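Local coordinates for protein A52 (Vaccinia virus, PDB 2VVW) that suppresses host innate immunity, associating with IRAK2 to inhibit NF-kappa-B signalling, and interacts with TRAF6 to activate p38 and induce cytokines such as IL-10, at residues D13-L25 and L138-V150. Sequence-based numbering, arbitrary orientation.
Sequences DDLLDRDEMFTIL and LDKIKSILQNRLV
L15 drops its side chain onto helix 135-153, reaching L145, L149 and the aliphatic stems of K142 and Q146. With CG anti to the backbone N (chi1 -176°), one branch is carried down to the helix: L15 CD2 lies 3.4 Å from L145 CB, tighter than an ordinary van der Waals contact, while L15 CB rests 3.7 Å from L149 CD1. A branched aliphatic residue suits this buried place. The backbone oxygen of L15 is met by Q146, whose NE2 donates to L15 O over 3.0 Å; the N-H points almost straight at the oxygen (164°) but arrives from above the carbonyl plane, and that oxygen lies nearly in the plane of the amide. The chain then makes a type I turn from L16 to D19, and K142 reaches into it. Extended beyond CG, this lysine is long enough to meet three backbone oxygens: K142 NZ bonds to D19 O at 2.9 Å and more weakly to L16 O and D17 O. Three carbonyls would suit a charged ammonium group, and D17 OD1, 5.0 Å from K142 NZ, probably adds some electrostatic stabilisation. D19 holds the turn from within, OD2 accepting from L16 N, while Y9 and Y12 also bond its carboxylate. In this Bcl-2-like bundle, the turn leads into helix 21-35, whose opening residues 21-25 run at 74° to 138-150. Here M21 enters as a knob among L138, I141, K142 and L145. Flexible and unbranched, its chain bends at chi2 and chi3, passing M21 SD alongside K142 CB and setting M21 CE 3.4 Å from L145 CD1, again a tight fit. One turn on, L25 extends the apolar seam, its CD1 packing 3.8 Å from L138 CD2.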
loop_
_atom_site.group_PDB
_atom_site.type_symbol
_atom_site.label_atom_id
_atom_site.label_comp_id
_atom_site.label_asym_id
_atom_site.label_seq_id
_atom_site.Cartn_x
_atom_site.Cartn_y
_atom_site.Cartn_z
ATOM N N ASP A 13 -3.224 14.691 -9.927
ATOM C CA ASP A 13 -2.627 15.995 -10.239
ATOM C C ASP A 13 -3.134 17.130 -9.359
ATOM O O ASP A 13 -2.626 18.247 -9.467
ATOM C CB ASP A 13 -2.889 16.359 -11.700
ATOM C CG ASP A 13 -2.077 15.536 -12.673
ATOM O OD1 ASP A 13 -0.973 15.074 -12.317
ATOM O OD2 ASP A 13 -2.534 15.377 -13.817
ATOM N N ASP A 14 -4.121 16.863 -8.499
ATOM C CA ASP A 14 -4.697 17.956 -7.697
ATOM C C ASP A 14 -4.511 17.742 -6.198
ATOM O O ASP A 14 -3.805 16.843 -5.771
ATOM C CB ASP A 14 -6.175 18.154 -8.023
ATOM C CG ASP A 14 -6.574 19.637 -8.109
ATOM O OD1 ASP A 14 -6.066 20.502 -7.339
ATOM O OD2 ASP A 14 -7.411 19.924 -8.968
ATOM N N LEU A 15 -5.099 18.632 -5.416
ATOM C CA LEU A 15 -5.087 18.537 -3.980
ATOM C C LEU A 15 -6.314 19.327 -3.521
ATOM O O LEU A 15 -6.281 20.546 -3.392
ATOM C CB LEU A 15 -3.767 19.087 -3.417
ATOM C CG LEU A 15 -3.581 18.968 -1.902
ATOM C CD1 LEU A 15 -3.996 17.618 -1.477
ATOM C CD2 LEU A 15 -2.149 19.260 -1.464
ATOM N N LEU A 16 -7.418 18.624 -3.324
ATOM C CA LEU A 16 -8.702 19.257 -3.024
ATOM C C LEU A 16 -9.078 19.114 -1.552
ATOM O O LEU A 16 -8.424 18.382 -0.809
ATOM C CB LEU A 16 -9.790 18.680 -3.945
ATOM C CG LEU A 16 -9.476 18.753 -5.455
ATOM C CD1 LEU A 16 -10.524 18.003 -6.269
ATOM C CD2 LEU A 16 -9.322 20.199 -5.954
ATOM N N ASP A 17 -10.118 19.834 -1.122
ATOM C CA ASP A 17 -10.496 19.854 0.291
ATOM C C ASP A 17 -10.720 18.440 0.835
ATOM O O ASP A 17 -10.278 18.122 1.937
ATOM C CB ASP A 17 -11.739 20.710 0.521
ATOM C CG ASP A 17 -11.456 22.208 0.432
ATOM O OD1 ASP A 17 -10.271 22.619 0.464
ATOM O OD2 ASP A 17 -12.439 22.976 0.311
ATOM N N ARG A 18 -11.387 17.604 0.039
ATOM C CA ARG A 18 -11.723 16.229 0.417
ATOM C C ARG A 18 -10.534 15.288 0.470
ATOM O O ARG A 18 -10.652 14.194 1.019
ATOM C CB ARG A 18 -12.737 15.653 -0.566
ATOM C CG ARG A 18 -12.186 15.444 -1.995
ATOM C CD ARG A 18 -11.628 14.046 -2.254
ATOM N NE ARG A 18 -11.131 13.910 -3.628
ATOM C CZ ARG A 18 -11.893 13.702 -4.694
ATOM N NH1 ARG A 18 -13.212 13.615 -4.569
ATOM N NH2 ARG A 18 -11.330 13.608 -5.902
ATOM N N ASP A 19 -9.412 15.663 -0.149
ATOM C CA ASP A 19 -8.224 14.817 -0.151
ATOM C C ASP A 19 -7.479 15.007 1.164
ATOM O O ASP A 19 -6.990 16.106 1.440
ATOM C CB ASP A 19 -7.303 15.191 -1.298
ATOM C CG ASP A 19 -7.898 14.916 -2.648
ATOM O OD1 ASP A 19 -8.397 13.791 -2.867
ATOM O OD2 ASP A 19 -7.839 15.822 -3.509
ATOM N N GLU A 20 -7.387 13.943 1.962
ATOM C CA GLU A 20 -6.784 14.021 3.307
ATOM C C GLU A 20 -5.271 13.923 3.251
ATOM O O GLU A 20 -4.729 13.001 2.660
ATOM C CB GLU A 20 -7.329 12.917 4.204
ATOM C CG GLU A 20 -8.815 13.047 4.503
ATOM C CD GLU A 20 -9.433 11.746 4.970
ATOM O OE1 GLU A 20 -8.898 10.667 4.620
ATOM O OE2 GLU A 20 -10.463 11.797 5.677
ATOM N N MET A 21 -4.596 14.870 3.901
ATOM C CA MET A 21 -3.130 14.920 3.877
ATOM C C MET A 21 -2.474 13.610 4.381
ATOM O O MET A 21 -1.552 13.103 3.763
ATOM C CB MET A 21 -2.628 16.156 4.653
ATOM C CG MET A 21 -1.240 16.616 4.258
ATOM S SD MET A 21 -1.175 17.126 2.527
ATOM C CE MET A 21 0.223 16.153 1.939
ATOM N N PHE A 22 -2.987 13.017 5.453
ATOM C CA PHE A 22 -2.358 11.786 5.948
ATOM C C PHE A 22 -2.501 10.602 4.971
ATOM O O PHE A 22 -1.552 9.844 4.765
ATOM C CB PHE A 22 -2.865 11.385 7.334
ATOM C CG PHE A 22 -1.998 10.327 7.981
ATOM C CD1 PHE A 22 -0.770 10.662 8.538
ATOM C CD2 PHE A 22 -2.383 8.986 7.971
ATOM C CE1 PHE A 22 0.041 9.684 9.110
ATOM C CE2 PHE A 22 -1.568 8.001 8.542
ATOM C CZ PHE A 22 -0.363 8.348 9.096
ATOM N N THR A 23 -3.664 10.472 4.339
ATOM C CA THR A 23 -3.858 9.434 3.317
ATOM C C THR A 23 -2.915 9.621 2.140
ATOM O O THR A 23 -2.375 8.652 1.612
ATOM C CB THR A 23 -5.271 9.418 2.797
ATOM O OG1 THR A 23 -6.167 9.302 3.901
ATOM C CG2 THR A 23 -5.481 8.231 1.839
ATOM N N ILE A 24 -2.736 10.871 1.722
ATOM C CA ILE A 24 -1.822 11.192 0.644
ATOM C C ILE A 24 -0.414 10.733 0.989
ATOM O O ILE A 24 0.278 10.101 0.161
ATOM C CB ILE A 24 -1.838 12.719 0.318
ATOM C CG1 ILE A 24 -3.162 13.110 -0.380
ATOM C CG2 ILE A 24 -0.685 13.089 -0.552
ATOM C CD1 ILE A 24 -3.402 14.625 -0.451
ATOM N N LEU A 25 0.023 11.043 2.207
ATOM C CA LEU A 25 1.347 10.645 2.645
ATOM C C LEU A 25 1.477 9.124 2.812
ATOM O O LEU A 25 2.510 8.559 2.475
ATOM C CB LEU A 25 1.761 11.387 3.927
ATOM C CG LEU A 25 1.931 12.914 3.829
ATOM C CD1 LEU A 25 2.150 13.509 5.199
ATOM C CD2 LEU A 25 3.070 13.262 2.918
ATOM N N LEU A 138 -0.181 19.287 9.374
ATOM C CA LEU A 138 -0.632 18.686 8.128
ATOM C C LEU A 138 -1.492 19.674 7.333
ATOM O O LEU A 138 -1.290 19.837 6.134
ATOM C CB LEU A 138 -1.384 17.377 8.363
ATOM C CG LEU A 138 -0.581 16.169 8.829
ATOM C CD1 LEU A 138 -1.543 15.037 9.153
ATOM C CD2 LEU A 138 0.451 15.742 7.775
ATOM N N ASP A 139 -2.425 20.355 7.999
ATOM C CA ASP A 139 -3.207 21.423 7.351
ATOM C C ASP A 139 -2.321 22.467 6.663
ATOM O O ASP A 139 -2.619 22.919 5.556
ATOM C CB ASP A 139 -4.091 22.156 8.366
ATOM C CG ASP A 139 -5.287 21.340 8.823
ATOM O OD1 ASP A 139 -5.739 20.454 8.075
ATOM O OD2 ASP A 139 -5.800 21.605 9.942
ATOM N N LYS A 140 -1.261 22.888 7.335
ATOM C CA LYS A 140 -0.365 23.911 6.781
ATOM C C LYS A 140 0.412 23.377 5.584
ATOM O O LYS A 140 0.592 24.085 4.579
ATOM C CB LYS A 140 0.596 24.427 7.858
ATOM C CG LYS A 140 -0.128 25.202 8.971
ATOM C CD LYS A 140 0.822 25.697 10.060
ATOM C CE LYS A 140 1.219 27.155 9.830
ATOM N NZ LYS A 140 0.074 28.109 10.050
ATOM N N ILE A 141 0.847 22.122 5.681
ATOM C CA ILE A 141 1.560 21.483 4.574
ATOM C C ILE A 141 0.664 21.417 3.332
ATOM O O ILE A 141 1.109 21.695 2.207
ATOM C CB ILE A 141 2.033 20.064 4.945
ATOM C CG1 ILE A 141 3.167 20.110 5.991
ATOM C CG2 ILE A 141 2.541 19.327 3.706
ATOM C CD1 ILE A 141 3.340 18.807 6.793
ATOM N N LYS A 142 -0.596 21.040 3.554
ATOM C CA LYS A 142 -1.605 20.940 2.489
ATOM C C LYS A 142 -1.779 22.273 1.760
ATOM O O LYS A 142 -1.746 22.322 0.533
ATOM C CB LYS A 142 -2.942 20.476 3.075
ATOM C CG LYS A 142 -3.944 20.007 2.036
ATOM C CD LYS A 142 -5.309 19.769 2.661
ATOM C CE LYS A 142 -6.269 19.177 1.654
ATOM N NZ LYS A 142 -7.540 18.793 2.289
ATOM N N SER A 143 -1.935 23.347 2.531
ATOM C CA SER A 143 -2.032 24.693 1.979
ATOM C C SER A 143 -0.841 25.066 1.125
ATOM O O SER A 143 -1.004 25.655 0.070
ATOM C CB SER A 143 -2.196 25.718 3.092
ATOM O OG SER A 143 -3.453 25.556 3.703
ATOM N N ILE A 144 0.356 24.726 1.595
ATOM C CA ILE A 144 1.576 25.022 0.862
ATOM C C ILE A 144 1.585 24.264 -0.456
ATOM O O ILE A 144 1.876 24.857 -1.496
ATOM C CB ILE A 144 2.839 24.727 1.717
ATOM C CG1 ILE A 144 2.995 25.811 2.790
ATOM C CG2 ILE A 144 4.122 24.655 0.850
ATOM C CD1 ILE A 144 4.123 25.560 3.787
ATOM N N LEU A 145 1.227 22.976 -0.413
ATOM C CA LEU A 145 1.217 22.135 -1.611
ATOM C C LEU A 145 0.207 22.643 -2.622
ATOM O O LEU A 145 0.496 22.730 -3.812
ATOM C CB LEU A 145 0.924 20.673 -1.253
ATOM C CG LEU A 145 2.104 19.874 -0.700
ATOM C CD1 LEU A 145 1.640 18.576 -0.027
ATOM C CD2 LEU A 145 3.105 19.567 -1.821
ATOM N N GLN A 146 -0.977 23.002 -2.132
ATOM C CA GLN A 146 -2.014 23.568 -2.977
ATOM C C GLN A 146 -1.520 24.818 -3.694
ATOM O O GLN A 146 -1.733 24.958 -4.903
ATOM C CB GLN A 146 -3.258 23.886 -2.154
ATOM C CG GLN A 146 -4.048 22.660 -1.713
ATOM C CD GLN A 146 -5.211 23.010 -0.785
ATOM O OE1 GLN A 146 -5.102 23.896 0.054
ATOM N NE2 GLN A 146 -6.328 22.316 -0.944
ATOM N N ASN A 147 -0.870 25.717 -2.955
ATOM C CA ASN A 147 -0.269 26.915 -3.550
ATOM C C ASN A 147 0.723 26.571 -4.647
ATOM O O ASN A 147 0.715 27.180 -5.713
ATOM C CB ASN A 147 0.472 27.755 -2.498
ATOM C CG ASN A 147 -0.461 28.491 -1.573
ATOM O OD1 ASN A 147 -1.570 28.860 -1.952
ATOM N ND2 ASN A 147 -0.015 28.710 -0.341
ATOM N N ARG A 148 1.594 25.608 -4.362
ATOM C CA ARG A 148 2.645 25.232 -5.306
ATOM C C ARG A 148 2.068 24.616 -6.572
ATOM O O ARG A 148 2.605 24.823 -7.664
ATOM C CB ARG A 148 3.639 24.280 -4.649
ATOM C CG ARG A 148 4.523 24.986 -3.626
ATOM C CD ARG A 148 5.537 24.062 -2.979
ATOM N NE ARG A 148 6.298 24.757 -1.931
ATOM C CZ ARG A 148 7.275 24.217 -1.199
ATOM N NH1 ARG A 148 7.659 22.965 -1.387
ATOM N NH2 ARG A 148 7.874 24.944 -0.268
ATOM N N LEU A 149 0.970 23.878 -6.423
ATOM C CA LEU A 149 0.287 23.275 -7.575
ATOM C C LEU A 149 -0.359 24.341 -8.473
ATOM O O LEU A 149 -0.319 24.232 -9.700
ATOM C CB LEU A 149 -0.744 22.245 -7.108
ATOM C CG LEU A 149 -0.082 20.974 -6.559
ATOM C CD1 LEU A 149 -1.058 20.117 -5.764
ATOM C CD2 LEU A 149 0.539 20.162 -7.693
ATOM N N VAL A 150 -0.944 25.366 -7.859
ATOM C CA VAL A 150 -1.495 26.508 -8.609
ATOM C C VAL A 150 -0.417 27.160 -9.482
ATOM O O VAL A 150 -0.651 27.430 -10.658
ATOM C CB VAL A 150 -2.138 27.564 -7.662
ATOM C CG1 VAL A 150 -2.355 28.887 -8.386
ATOM C CG2 VAL A 150 -3.452 27.035 -7.095
#